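Local coordinates for protein membrane-bound lytic murein transglycosylase A (Burkholderia pseudomallei, PDB 6QK4) that probably cleaves the beta-1,4 bond between N-acetylmuramic acid and N-acetylglucosamine in peptidoglycan, forming a 1,6-anhydro ring on the muramic acid, at residues 108-114 / 172-178; 125-129 / 239-243. All blocks are in the same frame, centred on the assembly; numbering follows the deposited sequence.

Contact 1. Residues 108-114 / 172-178; sequences EPLLHGS and SGRVVLD
Leu111 uses both its backbone polar atoms on the neighbouring strand: its N gives a nearly straight bond to Arg174 O (3.0 Å), and its O takes Val176 N at 2.8 Å. The same alternation carries Pro109 O to Arg174 N and Gly113 N to Val176 O, and beyond it Asp178 N makes only a weak bond to Gly113 O. On one face, Leu110 CD1 reaches both Arg174 CD and Val176 CG2, each at 3.7 Å, because CG stands anti to the backbone nitrogen (chi1 175°); His112 CD2 lies beside Val176 CB. On the other face Val175 CG1 slides beneath Gly113 N, 3.6 Å away, where the glycine has no side chain to obstruct it. Farther out, Arg174 NH1 hydrogen-bonds Asp257 O, Ser114 OG hydrogen-bonds Val116 O, Asp178 makes a salt bridge with Arg118, and helix 161-170 lays Leu167 against Pro109 and Leu111. Alternating bonds of this kind, with strand axes 43° apart, are those of a twisted parallel beta pair, here inside the MltA-specific insert domain.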
loop_
_atom_site.group_PDB
_atom_site.type_symbol
_atom_site.label_atom_id
_atom_site.label_comp_id
_atom_site.label_asym_id
_atom_site.label_seq_id
_atom_site.Cartn_x
_atom_site.Cartn_y
_atom_site.Cartn_z
ATOM N N GLU A 108 -0.204 3.369 -3.015
ATOM C CA GLU A 108 -0.901 3.722 -4.253
ATOM C C GLU A 108 -0.033 4.655 -5.076
ATOM O O GLU A 108 0.300 5.749 -4.612
ATOM C CB GLU A 108 -2.213 4.382 -3.905
ATOM C CG GLU A 108 -2.899 4.924 -5.156
ATOM C CD GLU A 108 -3.786 3.900 -5.816
ATOM O OE1 GLU A 108 -3.471 2.683 -5.715
ATOM O OE2 GLU A 108 -4.800 4.328 -6.437
ATOM N N PRO A 109 0.421 4.263 -6.281
ATOM C CA PRO A 109 1.234 5.184 -7.079
ATOM C C PRO A 109 0.457 6.457 -7.382
ATOM O O PRO A 109 -0.754 6.423 -7.600
ATOM C CB PRO A 109 1.502 4.391 -8.370
ATOM C CG PRO A 109 1.392 2.947 -8.014
ATOM C CD PRO A 109 0.268 2.935 -6.911
ATOM N N LEU A 110 1.169 7.587 -7.360
ATOM C CA LEU A 110 0.521 8.860 -7.666
ATOM C C LEU A 110 1.398 9.557 -8.683
ATOM O O LEU A 110 2.549 9.914 -8.388
ATOM C CB LEU A 110 0.319 9.710 -6.413
ATOM C CG LEU A 110 -0.244 11.099 -6.767
ATOM C CD1 LEU A 110 -1.486 11.401 -6.003
ATOM C CD2 LEU A 110 0.831 12.100 -6.464
ATOM N N LEU A 111 0.895 9.670 -9.914
ATOM C CA LEU A 111 1.629 10.309 -10.988
ATOM C C LEU A 111 0.979 11.646 -11.331
ATOM O O LEU A 111 -0.113 11.961 -10.887
ATOM C CB LEU A 111 1.675 9.414 -12.242
ATOM C CG LEU A 111 2.494 8.124 -12.013
ATOM C CD1 LEU A 111 1.705 7.072 -11.286
ATOM C CD2 LEU A 111 2.921 7.577 -13.416
ATOM N N HIS A 112 1.677 12.452 -12.127
ATOM C CA HIS A 112 1.126 13.718 -12.587
ATOM C C HIS A 112 1.133 13.722 -14.106
ATOM O O HIS A 112 2.165 13.486 -14.707
ATOM C CB HIS A 112 1.951 14.872 -12.048
ATOM C CG HIS A 112 1.897 14.957 -10.565
ATOM N ND1 HIS A 112 2.867 14.411 -9.752
ATOM C CD2 HIS A 112 0.938 15.448 -9.744
ATOM C CE1 HIS A 112 2.517 14.587 -8.489
ATOM N NE2 HIS A 112 1.346 15.200 -8.458
ATOM N N GLY A 113 -0.010 13.992 -14.711
ATOM C CA GLY A 113 -0.109 13.889 -16.142
ATOM C C GLY A 113 -1.081 14.883 -16.749
ATOM O O GLY A 113 -1.568 15.812 -16.083
ATOM N N SER A 114 -1.341 14.679 -18.036
ATOM C CA SER A 114 -2.246 15.488 -18.830
ATOM C C SER A 114 -2.889 14.556 -19.843
ATOM O O SER A 114 -2.260 13.600 -20.296
ATOM C CB SER A 114 -1.493 16.614 -19.580
ATOM O OG SER A 114 -2.400 17.360 -20.411
ATOM N N SER A 172 -1.590 -0.553 -11.277
ATOM C CA SER A 172 -2.707 0.342 -11.070
ATOM C C SER A 172 -2.262 1.537 -10.236
ATOM O O SER A 172 -1.260 1.474 -9.512
ATOM C CB SER A 172 -3.864 -0.405 -10.393
ATOM O OG SER A 172 -3.510 -0.775 -9.068
ATOM N N GLY A 173 -3.016 2.630 -10.336
ATOM C CA GLY A 173 -2.675 3.808 -9.544
ATOM C C GLY A 173 -3.514 4.987 -9.983
ATOM O O GLY A 173 -4.537 4.820 -10.653
ATOM N N ARG A 174 -3.087 6.174 -9.597
ATOM C CA ARG A 174 -3.887 7.353 -9.887
ATOM C C ARG A 174 -3.009 8.418 -10.540
ATOM O O ARG A 174 -1.821 8.545 -10.238
ATOM C CB ARG A 174 -4.562 7.878 -8.606
ATOM C CG ARG A 174 -4.228 9.275 -8.244
ATOM C CD ARG A 174 -4.616 9.582 -6.813
ATOM N NE ARG A 174 -5.324 8.509 -6.131
ATOM C CZ ARG A 174 -6.053 8.723 -5.039
ATOM N NH1 ARG A 174 -6.143 9.957 -4.548
ATOM N NH2 ARG A 174 -6.682 7.720 -4.434
ATOM N N VAL A 175 -3.593 9.160 -11.474
ATOM C CA VAL A 175 -2.870 10.199 -12.202
ATOM C C VAL A 175 -3.554 11.538 -11.920
ATOM O O VAL A 175 -4.731 11.722 -12.254
ATOM C CB VAL A 175 -2.838 9.911 -13.712
ATOM C CG1 VAL A 175 -1.991 10.984 -14.419
ATOM C CG2 VAL A 175 -2.229 8.521 -13.960
ATOM N N VAL A 176 -2.833 12.444 -11.270
ATOM C CA VAL A 176 -3.340 13.791 -11.038
ATOM C C VAL A 176 -3.121 14.571 -12.326
ATOM O O VAL A 176 -1.977 14.735 -12.750
ATOM C CB VAL A 176 -2.615 14.455 -9.865
ATOM C CG1 VAL A 176 -3.048 15.895 -9.748
ATOM C CG2 VAL A 176 -2.903 13.682 -8.581
ATOM N N LEU A 177 -4.214 15.002 -12.968
ATOM C CA LEU A 177 -4.117 15.653 -14.279
ATOM C C LEU A 177 -4.052 17.169 -14.152
ATOM O O LEU A 177 -4.561 17.751 -13.189
ATOM C CB LEU A 177 -5.300 15.303 -15.176
ATOM C CG LEU A 177 -5.492 13.826 -15.512
ATOM C CD1 LEU A 177 -6.846 13.607 -16.184
ATOM C CD2 LEU A 177 -4.366 13.337 -16.402
ATOM N N ASP A 178 -3.479 17.810 -15.182
ATOM C CA ASP A 178 -3.263 19.252 -15.122
ATOM C C ASP A 178 -4.569 20.022 -15.242
ATOM O O ASP A 178 -4.582 21.223 -14.956
ATOM C CB ASP A 178 -2.268 19.711 -16.194
ATOM C CG ASP A 178 -2.784 19.499 -17.624
ATOM O OD1 ASP A 178 -3.791 18.783 -17.823
ATOM O OD2 ASP A 178 -2.160 20.045 -18.548
HETATM O O HOH W 1 -2.702 0.011 -6.846
HETATM O O HOH W 2 -5.309 17.208 -18.892
#

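Contact 2. Residues 125-129 / 239-243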
loop_
_atom_site.group_PDB
_atom_site.type_symbol
_atom_site.label_atom_id
_atom_site.label_comp_id
_atom_site.label_asym_id
_atom_site.label_seq_id
_atom_site.Cartn_x
_atom_site.Cartn_y
_atom_site.Cartn_z
ATOM N N LEU A 125 1.186 6.550 -20.951
ATOM C CA LEU A 125 0.606 5.263 -20.580
ATOM C C LEU A 125 -0.295 4.800 -21.731
ATOM O O LEU A 125 -0.986 5.608 -22.352
ATOM C CB LEU A 125 -0.201 5.376 -19.275
ATOM C CG LEU A 125 0.508 6.070 -18.105
ATOM C CD1 LEU A 125 -0.412 6.078 -16.829
ATOM C CD2 LEU A 125 1.841 5.393 -17.838
ATOM N N TYR A 126 -0.323 3.492 -21.995
ATOM C CA TYR A 126 -1.049 2.959 -23.156
ATOM C C TYR A 126 -2.183 2.021 -22.783
ATOM O O TYR A 126 -2.044 1.211 -21.855
ATOM C CB TYR A 126 -0.098 2.191 -24.058
ATOM C CG TYR A 126 0.968 3.038 -24.631
ATOM C CD1 TYR A 126 0.778 3.689 -25.864
ATOM C CD2 TYR A 126 2.185 3.175 -23.991
ATOM C CE1 TYR A 126 1.770 4.459 -26.413
ATOM C CE2 TYR A 126 3.170 3.965 -24.546
ATOM C CZ TYR A 126 2.944 4.600 -25.745
ATOM O OH TYR A 126 3.952 5.390 -26.257
ATOM N N ARG A 127 -3.320 2.147 -23.485
ATOM C CA ARG A 127 -4.350 1.115 -23.438
ATOM C C ARG A 127 -3.904 -0.111 -24.227
ATOM O O ARG A 127 -2.931 -0.076 -24.996
ATOM C CB ARG A 127 -5.665 1.592 -24.047
ATOM C CG ARG A 127 -6.193 2.866 -23.498
ATOM C CD ARG A 127 -7.470 3.294 -24.246
ATOM N NE ARG A 127 -7.345 4.658 -24.759
ATOM C CZ ARG A 127 -7.992 5.715 -24.261
ATOM N NH1 ARG A 127 -8.833 5.582 -23.233
ATOM N NH2 ARG A 127 -7.798 6.915 -24.794
ATOM N N TRP A 128 -4.646 -1.204 -24.060
ATOM C CA TRP A 128 -4.403 -2.354 -24.919
ATOM C C TRP A 128 -4.568 -1.921 -26.385
ATOM O O TRP A 128 -5.539 -1.228 -26.718
ATOM C CB TRP A 128 -5.352 -3.502 -24.559
ATOM C CG TRP A 128 -5.099 -4.745 -25.365
ATOM C CD1 TRP A 128 -5.708 -5.089 -26.542
ATOM C CD2 TRP A 128 -4.165 -5.796 -25.074
ATOM N NE1 TRP A 128 -5.219 -6.287 -26.992
ATOM C CE2 TRP A 128 -4.269 -6.743 -26.117
ATOM C CE3 TRP A 128 -3.258 -6.031 -24.038
ATOM C CZ2 TRP A 128 -3.512 -7.911 -26.150
ATOM C CZ3 TRP A 128 -2.501 -7.191 -24.066
ATOM C CH2 TRP A 128 -2.625 -8.118 -25.130
ATOM N N PRO A 129 -3.624 -2.248 -27.264
ATOM C CA PRO A 129 -3.659 -1.699 -28.626
ATOM C C PRO A 129 -4.827 -2.283 -29.407
ATOM O O PRO A 129 -5.015 -3.504 -29.447
ATOM C CB PRO A 129 -2.315 -2.127 -29.223
ATOM C CG PRO A 129 -1.473 -2.535 -28.087
ATOM C CD PRO A 129 -2.429 -3.051 -27.017
ATOM N N PHE A 239 5.941 -5.418 -20.530
ATOM C CA PHE A 239 5.204 -4.182 -20.819
ATOM C C PHE A 239 3.749 -4.318 -20.374
ATOM O O PHE A 239 3.032 -5.212 -20.837
ATOM C CB PHE A 239 5.245 -3.815 -22.319
ATOM C CG PHE A 239 4.950 -2.372 -22.570
ATOM C CD1 PHE A 239 5.977 -1.424 -22.474
ATOM C CD2 PHE A 239 3.654 -1.946 -22.805
ATOM C CE1 PHE A 239 5.693 -0.068 -22.681
ATOM C CE2 PHE A 239 3.350 -0.598 -22.986
ATOM C CZ PHE A 239 4.377 0.342 -22.904
ATOM N N VAL A 240 3.275 -3.378 -19.552
ATOM C CA VAL A 240 1.943 -3.456 -18.971
ATOM C C VAL A 240 1.076 -2.348 -19.540
ATOM O O VAL A 240 1.521 -1.203 -19.667
ATOM C CB VAL A 240 2.045 -3.370 -17.438
ATOM C CG1 VAL A 240 0.662 -3.238 -16.768
ATOM C CG2 VAL A 240 2.873 -4.547 -16.903
ATOM N N PHE A 241 -0.166 -2.694 -19.885
ATOM C CA PHE A 241 -1.162 -1.787 -20.417
ATOM C C PHE A 241 -2.167 -1.447 -19.333
ATOM O O PHE A 241 -2.232 -2.105 -18.297
ATOM C CB PHE A 241 -1.887 -2.412 -21.595
ATOM C CG PHE A 241 -0.963 -2.800 -22.707
ATOM C CD1 PHE A 241 -0.557 -1.849 -23.620
ATOM C CD2 PHE A 241 -0.465 -4.091 -22.786
ATOM C CE1 PHE A 241 0.316 -2.193 -24.671
ATOM C CE2 PHE A 241 0.396 -4.450 -23.805
ATOM C CZ PHE A 241 0.787 -3.498 -24.753
ATOM N N PHE A 242 -2.955 -0.419 -19.595
ATOM C CA PHE A 242 -3.855 0.132 -18.586
ATOM C C PHE A 242 -5.250 0.348 -19.154
ATOM O O PHE A 242 -5.449 0.505 -20.363
ATOM C CB PHE A 242 -3.332 1.475 -18.055
ATOM C CG PHE A 242 -2.030 1.347 -17.346
ATOM C CD1 PHE A 242 -2.009 0.949 -16.006
ATOM C CD2 PHE A 242 -0.833 1.583 -17.997
ATOM C CE1 PHE A 242 -0.766 0.797 -15.328
ATOM C CE2 PHE A 242 0.412 1.445 -17.339
ATOM C CZ PHE A 242 0.443 1.054 -16.017
ATOM N N ARG A 243 -6.217 0.384 -18.242
ATOM C CA ARG A 243 -7.572 0.806 -18.531
ATOM C C ARG A 243 -7.929 1.923 -17.555
ATOM O O ARG A 243 -7.465 1.925 -16.410
ATOM C CB ARG A 243 -8.541 -0.395 -18.431
ATOM C CG ARG A 243 -9.280 -0.559 -17.114
ATOM C CD ARG A 243 -10.114 -1.856 -17.106
ATOM N NE ARG A 243 -10.815 -2.097 -15.839
ATOM C CZ ARG A 243 -10.453 -3.011 -14.941
ATOM N NH1 ARG A 243 -9.383 -3.766 -15.159
ATOM N NH2 ARG A 243 -11.152 -3.167 -13.822
HETATM O O HOH W 3 1.490 1.668 -20.674
HETATM O O HOH W 4 -6.793 -1.213 -22.155
#
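Phe241 is where the two segments pack most closely, its ring flanked by the chain leaving strand 123-126 and, on the other face, by Phe239. Pro129 CD lies over one face, 4.0 Å from the ring centroid and not far off the normal, a CH-pi contact, while Phe239 CD2 lies over the opposite face, near its rim. The Trp128 six-membered ring comes in obliquely, its plane turned 68° from that of Phe241, and brings CE3 to 3.6 Å from Phe241 CD2. With CG anti to its own carbonyl carbon (chi1 -58°), Phe241 directs its ring into this bend, where Arg127 O comes within 3.3 Å of CD1. Nearby, Tyr126 CD2 meets the edge of the Phe239 ring at CZ, and Leu125 CB rests against Phe242 CD2. Leu144 and Leu150 extend the apolar surroundings of Phe241, and Leu167 of helix 161-170 touches both Leu125 and Phe242.

The backbone polar contacts are much sparser. One direct hydrogen bond joins the backbones, from Phe242 N to Tyr126 O (2.9 Å), with the donor in the carbonyl plane; Arg127 CA adds a C-H...O contact to Phe242 O. Elsewhere water fills in: one molecule accepts from Tyr126 N and donates to Val240 O. The loose margin lies at exposed Arg127, whose CB and CG pass beside Phe242 O, and at a second water that accepts from Trp128 N and donates to Phe242 O at 2.8 Å.

The end-to-end directions of the segments are 95° apart, without a run of strand pairs. The chemistry implies a contact held mainly by aromatic and proline side chains, with a single direct backbone bond and two bridging waters joining the crossing chains, while neighbours such as Gln168 supply further polar partners.

In the fold
Contacts 1 and 2 both belong to the MltA-specific insert domain, with centres 15 Å apart, and they meet directly where Val175 CG2 packs against Leu125 CD1 at 4.2 Å. Strand 154-158 pairs antiparallel with both 101-114 and 123-126, linking the first segments of the two contacts, whereas strand 182-190 pairs antiparallel with both 173-177 and 240-244, linking the second. Helix 161-170 spans them as well, its Leu167 being shared by both contacts. Contact 1 also reaches strand 317-324, through Leu324, whereas contact 2 is more peripheral: its centre lies about 22 Å from the centre of the chain, and that of contact 1 about 15 Å.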